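Local coordinates for protein luciferase-like monooxygenase (Streptomyces bottropensis, PDB 7BIP) that probably acts as a luciferase-like monooxygenase, with a likely oxygenation role in the biosynthesis of the aromatic polyketide rishirilide, at residues 183-195 / 208-221. Sequence-based numbering, arbitrary orientation.
Sequences AEAAARAGHGVML and TLSLYRDAASAAGF
Ala187 presses its CB into the neighbouring helix, 3.6 Å from Tyr212 CD1 and 3.7 Å from Ala215 CB, and also touches Ala216 N. With small alanines on both sides, helices 183-188 and 208-218 approach to 7.9 Å between axes, crossing at -26°. Tyr212, its CG anti to the backbone N (chi1 173°), carries its ring from this seam to strand 192-195. There Val193 CG1 sits 4.0 Å from the ring centroid, almost exactly on the normal, a CH-pi contact over one face. Further along the chain, Leu195 splits its methyls: CD1 packs 3.7 Å from Leu209 CG, while CD2 meets Thr208 CG2 tip to tip. At the far end Phe221, beyond the Schellman motif that closes its helix, takes an off-centre CH-pi contact from Gly190 CA. On the outer flank Glu184 lays its CG against Ala215 CB, 3.6 Å away; its OE1 makes a long salt bridge (3.7 Å) with Arg188 NH1 of its own helix. Ala183 O and His191 O lie in plane at the Tyr212 ring edge, and Tyr212 OH donates a 2.7 Å hydrogen bond to His191 O (C=O...OH angle 134°), tilted slightly from the carbonyl plane. In this TIM-barrel-type fold, ring packing and one hydrogen bond together hold the tyrosine in a largely apolar layer between a barrel strand and two outer helices.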
ATOM      1  N   ALA A 183      -1.900 -12.543  25.664  1.00 41.44           N
ATOM      2  CA  ALA A 183      -3.283 -12.082  25.688  1.00 34.41           C
ATOM      3  C   ALA A 183      -3.551 -11.222  26.913  1.00 28.15           C
ATOM      4  O   ALA A 183      -4.309 -10.249  26.844  1.00 30.01           O
ATOM      5  CB  ALA A 183      -4.239 -13.272  25.644  1.00 32.84           C
ATOM      6  N   GLU A 184      -2.939 -11.569  28.047  1.00 34.54           N
ATOM      7  CA  GLU A 184      -3.047 -10.730  29.233  1.00 39.24           C
ATOM      8  C   GLU A 184      -2.445  -9.351  28.989  1.00 33.04           C
ATOM      9  O   GLU A 184      -3.017  -8.331  29.392  1.00 30.34           O
ATOM     10  CB  GLU A 184      -2.357 -11.417  30.409  1.00 49.78           C
ATOM     11  CG  GLU A 184      -2.976 -11.112  31.760  1.00 61.24           C
ATOM     12  CD  GLU A 184      -2.684 -12.188  32.793  1.00 70.56           C
ATOM     13  OE1 GLU A 184      -2.403 -11.832  33.959  1.00 73.79           O
ATOM     14  OE2 GLU A 184      -2.738 -13.385  32.439  1.00 70.08           O
ATOM     15  N   ALA A 185      -1.282  -9.302  28.336  1.00 32.30           N
ATOM     16  CA  ALA A 185      -0.626  -8.025  28.078  1.00 33.61           C
ATOM     17  C   ALA A 185      -1.457  -7.156  27.140  1.00 28.83           C
ATOM     18  O   ALA A 185      -1.516  -5.931  27.302  1.00 26.33           O
ATOM     19  CB  ALA A 185       0.769  -8.265  27.502  1.00 32.74           C
ATOM     20  N   ALA A 186      -2.121  -7.776  26.164  1.00 28.26           N
ATOM     21  CA  ALA A 186      -2.976  -7.020  25.255  1.00 24.46           C
ATOM     22  C   ALA A 186      -4.113  -6.350  26.013  1.00 21.27           C
ATOM     23  O   ALA A 186      -4.395  -5.161  25.819  1.00 24.78           O
ATOM     24  CB  ALA A 186      -3.525  -7.948  24.170  1.00 22.62           C
ATOM     25  N   ALA A 187      -4.784  -7.104  26.888  1.00 21.64           N
ATOM     26  CA  ALA A 187      -5.861  -6.522  27.677  1.00 25.85           C
ATOM     27  C   ALA A 187      -5.338  -5.404  28.569  1.00 30.59           C
ATOM     28  O   ALA A 187      -5.967  -4.346  28.677  1.00 27.39           O
ATOM     29  CB  ALA A 187      -6.547  -7.605  28.513  1.00 25.11           C
ATOM     30  N   ARG A 188      -4.177  -5.620  29.201  1.00 30.62           N
ATOM     31  CA  ARG A 188      -3.569  -4.578  30.026  1.00 34.11           C
ATOM     32  C   ARG A 188      -3.362  -3.293  29.234  1.00 33.82           C
ATOM     33  O   ARG A 188      -3.470  -2.190  29.781  1.00 34.38           O
ATOM     34  CB  ARG A 188      -2.231  -5.061  30.595  1.00 38.61           C
ATOM     35  CG  ARG A 188      -2.333  -5.999  31.792  1.00 43.84           C
ATOM     36  CD  ARG A 188      -1.009  -6.048  32.559  1.00 44.71           C
ATOM     37  NE  ARG A 188       0.010  -6.811  31.843  1.00 40.51           N
ATOM     38  CZ  ARG A 188       0.125  -8.135  31.885  1.00 43.26           C
ATOM     39  NH1 ARG A 188      -0.711  -8.858  32.623  1.00 47.72           N
ATOM     40  NH2 ARG A 188       1.080  -8.738  31.188  1.00 37.77           N
ATOM     41  N   ALA A 189      -3.050  -3.418  27.945  1.00 34.51           N
ATOM     42  CA  ALA A 189      -2.820  -2.275  27.076  1.00 26.94           C
ATOM     43  C   ALA A 189      -4.097  -1.765  26.422  1.00 28.71           C
ATOM     44  O   ALA A 189      -4.039  -0.794  25.661  1.00 29.32           O
ATOM     45  CB  ALA A 189      -1.795  -2.639  25.999  1.00 21.06           C
ATOM     46  N   GLY A 190      -5.242  -2.388  26.697  1.00 26.83           N
ATOM     47  CA  GLY A 190      -6.486  -2.012  26.056  1.00 22.86           C
ATOM     48  C   GLY A 190      -6.641  -2.512  24.640  1.00 21.95           C
ATOM     49  O   GLY A 190      -7.527  -2.031  23.920  1.00 23.49           O
ATOM     50  N   HIS A 191      -5.815  -3.462  24.217  1.00 20.88           N
ATOM     51  CA  HIS A 191      -5.865  -3.939  22.842  1.00 17.36           C
ATOM     52  C   HIS A 191      -6.861  -5.083  22.697  1.00 20.59           C
ATOM     53  O   HIS A 191      -7.209  -5.774  23.660  1.00 20.12           O
ATOM     54  CB  HIS A 191      -4.485  -4.413  22.375  1.00 15.99           C
ATOM     55  CG  HIS A 191      -3.439  -3.344  22.386  1.00 19.15           C
ATOM     56  ND1 HIS A 191      -3.736  -2.009  22.218  1.00 20.51           N
ATOM     57  CD2 HIS A 191      -2.094  -3.418  22.530  1.00 20.45           C
ATOM     58  CE1 HIS A 191      -2.617  -1.304  22.258  1.00 23.79           C
ATOM     59  NE2 HIS A 191      -1.607  -2.137  22.441  1.00 19.20           N
ATOM     60  N   GLY A 192      -7.308  -5.286  21.465  1.00 16.85           N
ATOM     61  CA  GLY A 192      -8.018  -6.496  21.115  1.00 17.64           C
ATOM     62  C   GLY A 192      -7.059  -7.657  20.953  1.00 19.32           C
ATOM     63  O   GLY A 192      -5.846  -7.530  21.095  1.00 17.16           O
ATOM     64  N   VAL A 193      -7.616  -8.821  20.639  1.00 16.55           N
ATOM     65  CA  VAL A 193      -6.812 -10.032  20.538  1.00 15.48           C
ATOM     66  C   VAL A 193      -7.281 -10.863  19.344  1.00 17.55           C
ATOM     67  O   VAL A 193      -8.459 -10.851  18.972  1.00 18.85           O
ATOM     68  CB  VAL A 193      -6.855 -10.823  21.878  1.00 24.72           C
ATOM     69  CG1 VAL A 193      -8.197 -11.528  22.088  1.00 21.22           C
ATOM     70  CG2 VAL A 193      -5.697 -11.783  21.982  1.00 35.98           C
ATOM     71  N   MET A 194      -6.334 -11.548  18.705  1.00 16.33           N
ATOM     72  CA  MET A 194      -6.635 -12.482  17.625  1.00 15.77           C
ATOM     73  C   MET A 194      -6.124 -13.854  18.040  1.00 20.37           C
ATOM     74  O   MET A 194      -4.934 -14.014  18.317  1.00 18.69           O
ATOM     75  CB  MET A 194      -6.010 -12.025  16.301  1.00 17.45           C
ATOM     76  CG  MET A 194      -6.092 -10.510  16.086  1.00 19.64           C
ATOM     77  SD  MET A 194      -5.352  -9.979  14.526  0.78 19.57           S
ATOM     78  CE  MET A 194      -6.817  -9.986  13.505  1.00 18.73           C
ATOM     79  N   LEU A 195      -7.026 -14.831  18.111  1.00 19.64           N
ATOM     80  CA  LEU A 195      -6.699 -16.174  18.562  1.00 18.50           C
ATOM     81  C   LEU A 195      -6.758 -17.148  17.391  1.00 16.64           C
ATOM     82  O   LEU A 195      -7.294 -16.842  16.323  1.00 20.11           O
ATOM     83  CB  LEU A 195      -7.650 -16.621  19.683  1.00 17.27           C
ATOM     84  CG  LEU A 195      -7.792 -15.684  20.887  1.00 19.07           C
ATOM     85  CD1 LEU A 195      -8.580 -16.364  22.006  1.00 24.27           C
ATOM     86  CD2 LEU A 195      -6.434 -15.252  21.394  1.00 25.94           C
ATOM     87  N   THR A 208      -7.495 -18.892  27.492  1.00 33.90           N
ATOM     88  CA  THR A 208      -6.931 -17.637  27.006  1.00 31.60           C
ATOM     89  C   THR A 208      -7.980 -16.533  27.013  1.00 28.06           C
ATOM     90  O   THR A 208      -7.702 -15.402  27.420  1.00 25.80           O
ATOM     91  CB  THR A 208      -6.365 -17.824  25.598  1.00 31.69           C
ATOM     92  OG1 THR A 208      -5.333 -18.814  25.624  1.00 34.78           O
ATOM     93  CG2 THR A 208      -5.783 -16.523  25.078  1.00 29.65           C
ATOM     94  N   LEU A 209      -9.201 -16.845  26.568  1.00 27.00           N
ATOM     95  CA  LEU A 209     -10.265 -15.846  26.595  1.00 23.13           C
ATOM     96  C   LEU A 209     -10.594 -15.437  28.023  1.00 31.53           C
ATOM     97  O   LEU A 209     -10.846 -14.257  28.299  1.00 31.25           O
ATOM     98  CB  LEU A 209     -11.510 -16.384  25.887  1.00 24.69           C
ATOM     99  CG  LEU A 209     -11.417 -16.363  24.354  1.00 24.36           C
ATOM    100  CD1 LEU A 209     -12.448 -17.299  23.726  1.00 27.55           C
ATOM    101  CD2 LEU A 209     -11.603 -14.953  23.843  1.00 28.89           C
ATOM    102  N   SER A 210     -10.599 -16.402  28.944  1.00 26.98           N
ATOM    103  CA  SER A 210     -10.868 -16.090  30.345  1.00 32.76           C
ATOM    104  C   SER A 210      -9.788 -15.183  30.920  1.00 34.17           C
ATOM    105  O   SER A 210     -10.090 -14.189  31.591  1.00 38.55           O
ATOM    106  CB  SER A 210     -10.983 -17.379  31.155  1.00 40.16           C
ATOM    107  OG  SER A 210     -11.439 -17.101  32.469  1.00 52.21           O
ATOM    108  N   LEU A 211      -8.517 -15.508  30.665  1.00 32.59           N
ATOM    109  CA  LEU A 211      -7.431 -14.639  31.110  1.00 34.02           C
ATOM    110  C   LEU A 211      -7.537 -13.254  30.485  1.00 33.79           C
ATOM    111  O   LEU A 211      -7.284 -12.244  31.151  1.00 33.71           O
ATOM    112  CB  LEU A 211      -6.079 -15.263  30.775  1.00 36.95           C
ATOM    113  CG  LEU A 211      -5.778 -16.636  31.369  1.00 45.69           C
ATOM    114  CD1 LEU A 211      -4.448 -17.143  30.847  1.00 50.10           C
ATOM    115  CD2 LEU A 211      -5.784 -16.580  32.888  1.00 45.11           C
ATOM    116  N   TYR A 212      -7.899 -13.190  29.200  1.00 28.26           N
ATOM    117  CA  TYR A 212      -8.031 -11.900  28.533  1.00 24.25           C
ATOM    118  C   TYR A 212      -9.166 -11.090  29.142  1.00 25.50           C
ATOM    119  O   TYR A 212      -8.985  -9.919  29.496  1.00 29.93           O
ATOM    120  CB  TYR A 212      -8.250 -12.106  27.029  1.00 21.12           C
ATOM    121  CG  TYR A 212      -8.555 -10.838  26.270  1.00 21.77           C
ATOM    122  CD1 TYR A 212      -7.548  -9.915  25.993  1.00 22.14           C
ATOM    123  CD2 TYR A 212      -9.848 -10.555  25.828  1.00 22.04           C
ATOM    124  CE1 TYR A 212      -7.822  -8.756  25.298  1.00 22.55           C
ATOM    125  CE2 TYR A 212     -10.133  -9.393  25.144  1.00 20.34           C
ATOM    126  CZ  TYR A 212      -9.111  -8.497  24.872  1.00 23.04           C
ATOM    127  OH  TYR A 212      -9.381  -7.336  24.190  1.00 23.16           O
ATOM    128  N   ARG A 213     -10.345 -11.702  29.282  1.00 23.99           N
ATOM    129  CA  ARG A 213     -11.482 -10.976  29.836  1.00 27.53           C
ATOM    130  C   ARG A 213     -11.225 -10.559  31.280  1.00 33.22           C
ATOM    131  O   ARG A 213     -11.629  -9.466  31.698  1.00 35.03           O
ATOM    132  CB  ARG A 213     -12.748 -11.828  29.718  1.00 26.37           C
ATOM    133  CG  ARG A 213     -13.325 -11.875  28.299  1.00 26.32           C
ATOM    134  CD  ARG A 213     -14.263 -13.061  28.069  1.00 31.41           C
ATOM    135  NE  ARG A 213     -14.973 -12.955  26.794  1.00 34.04           N
ATOM    136  CZ  ARG A 213     -15.269 -13.986  26.006  1.00 32.07           C
ATOM    137  NH1 ARG A 213     -14.915 -15.219  26.354  1.00 31.27           N
ATOM    138  NH2 ARG A 213     -15.914 -13.787  24.862  1.00 32.88           N
ATOM    139  N   ASP A 214     -10.540 -11.406  32.052  1.00 28.23           N
ATOM    140  CA  ASP A 214     -10.203 -11.053  33.429  1.00 34.69           C
ATOM    141  C   ASP A 214      -9.253  -9.863  33.476  1.00 39.79           C
ATOM    142  O   ASP A 214      -9.490  -8.890  34.200  1.00 42.55           O
ATOM    143  CB  ASP A 214      -9.581 -12.252  34.141  1.00 42.40           C
ATOM    144  CG  ASP A 214     -10.617 -13.179  34.738  1.00 53.90           C
ATOM    145  OD1 ASP A 214     -10.218 -14.187  35.356  1.00 56.50           O
ATOM    146  OD2 ASP A 214     -11.829 -12.905  34.584  1.00 56.78           O
ATOM    147  N   ALA A 215      -8.158  -9.933  32.717  1.00 33.33           N
ATOM    148  CA  ALA A 215      -7.209  -8.824  32.691  1.00 30.93           C
ATOM    149  C   ALA A 215      -7.864  -7.550  32.171  1.00 36.32           C
ATOM    150  O   ALA A 215      -7.567  -6.452  32.654  1.00 40.09           O
ATOM    151  CB  ALA A 215      -5.994  -9.195  31.839  1.00 35.99           C
ATOM    152  N   ALA A 216      -8.764  -7.676  31.191  1.00 30.37           N
ATOM    153  CA  ALA A 216      -9.441  -6.499  30.650  1.00 32.36           C
ATOM    154  C   ALA A 216     -10.266  -5.796  31.723  1.00 43.33           C
ATOM    155  O   ALA A 216     -10.237  -4.565  31.841  1.00 43.27           O
ATOM    156  CB  ALA A 216     -10.328  -6.898  29.471  1.00 28.43           C
ATOM    157  N   SER A 217     -11.024  -6.567  32.505  1.00 47.44           N
ATOM    158  CA  SER A 217     -11.842  -5.973  33.556  1.00 50.43           C
ATOM    159  C   SER A 217     -10.975  -5.307  34.614  1.00 47.29           C
ATOM    160  O   SER A 217     -11.298  -4.216  35.098  1.00 45.13           O
ATOM    161  CB  SER A 217     -12.738  -7.035  34.186  1.00 53.27           C
ATOM    162  OG  SER A 217     -13.689  -6.445  35.052  1.00 58.73           O
ATOM    163  N   ALA A 218      -9.864  -5.950  34.981  1.00 45.95           N
ATOM    164  CA  ALA A 218      -8.941  -5.354  35.939  1.00 44.32           C
ATOM    165  C   ALA A 218      -8.394  -4.027  35.433  1.00 48.91           C
ATOM    166  O   ALA A 218      -8.171  -3.102  36.224  1.00 53.78           O
ATOM    167  CB  ALA A 218      -7.799  -6.326  36.236  1.00 42.57           C
ATOM    168  N   ALA A 219      -8.179  -3.907  34.127  1.00 47.42           N
ATOM    169  CA  ALA A 219      -7.754  -2.652  33.525  1.00 45.82           C
ATOM    170  C   ALA A 219      -8.917  -1.714  33.226  1.00 47.39           C
ATOM    171  O   ALA A 219      -8.722  -0.728  32.506  1.00 49.75           O
ATOM    172  CB  ALA A 219      -6.968  -2.922  32.239  1.00 45.77           C
ATOM    173  N   GLY A 220     -10.108  -2.001  33.747  1.00 43.85           N
ATOM    174  CA  GLY A 220     -11.255  -1.128  33.537  1.00 45.88           C
ATOM    175  C   GLY A 220     -11.663  -1.019  32.087  1.00 52.91           C
ATOM    176  O   GLY A 220     -11.969   0.079  31.604  1.00 49.72           O
ATOM    177  N   PHE A 221     -11.684  -2.144  31.378  1.00 59.32           N
ATOM    178  CA  PHE A 221     -11.828  -2.159  29.929  1.00 61.71           C
ATOM    179  C   PHE A 221     -12.760  -3.306  29.571  1.00 60.45           C
ATOM    180  O   PHE A 221     -12.510  -4.455  29.950  1.00 58.59           O
ATOM    181  CB  PHE A 221     -10.439  -2.276  29.273  1.00 60.34           C
ATOM    182  CG  PHE A 221     -10.418  -2.926  27.914  1.00 56.75           C
ATOM    183  CD1 PHE A 221     -11.314  -2.569  26.916  1.00 57.87           C
ATOM    184  CD2 PHE A 221      -9.441  -3.866  27.620  1.00 53.02           C
ATOM    185  CE1 PHE A 221     -11.261  -3.175  25.668  1.00 56.22           C
ATOM    186  CE2 PHE A 221      -9.379  -4.466  26.380  1.00 52.66           C
ATOM    187  CZ  PHE A 221     -10.289  -4.121  25.402  1.00 53.85           C
TER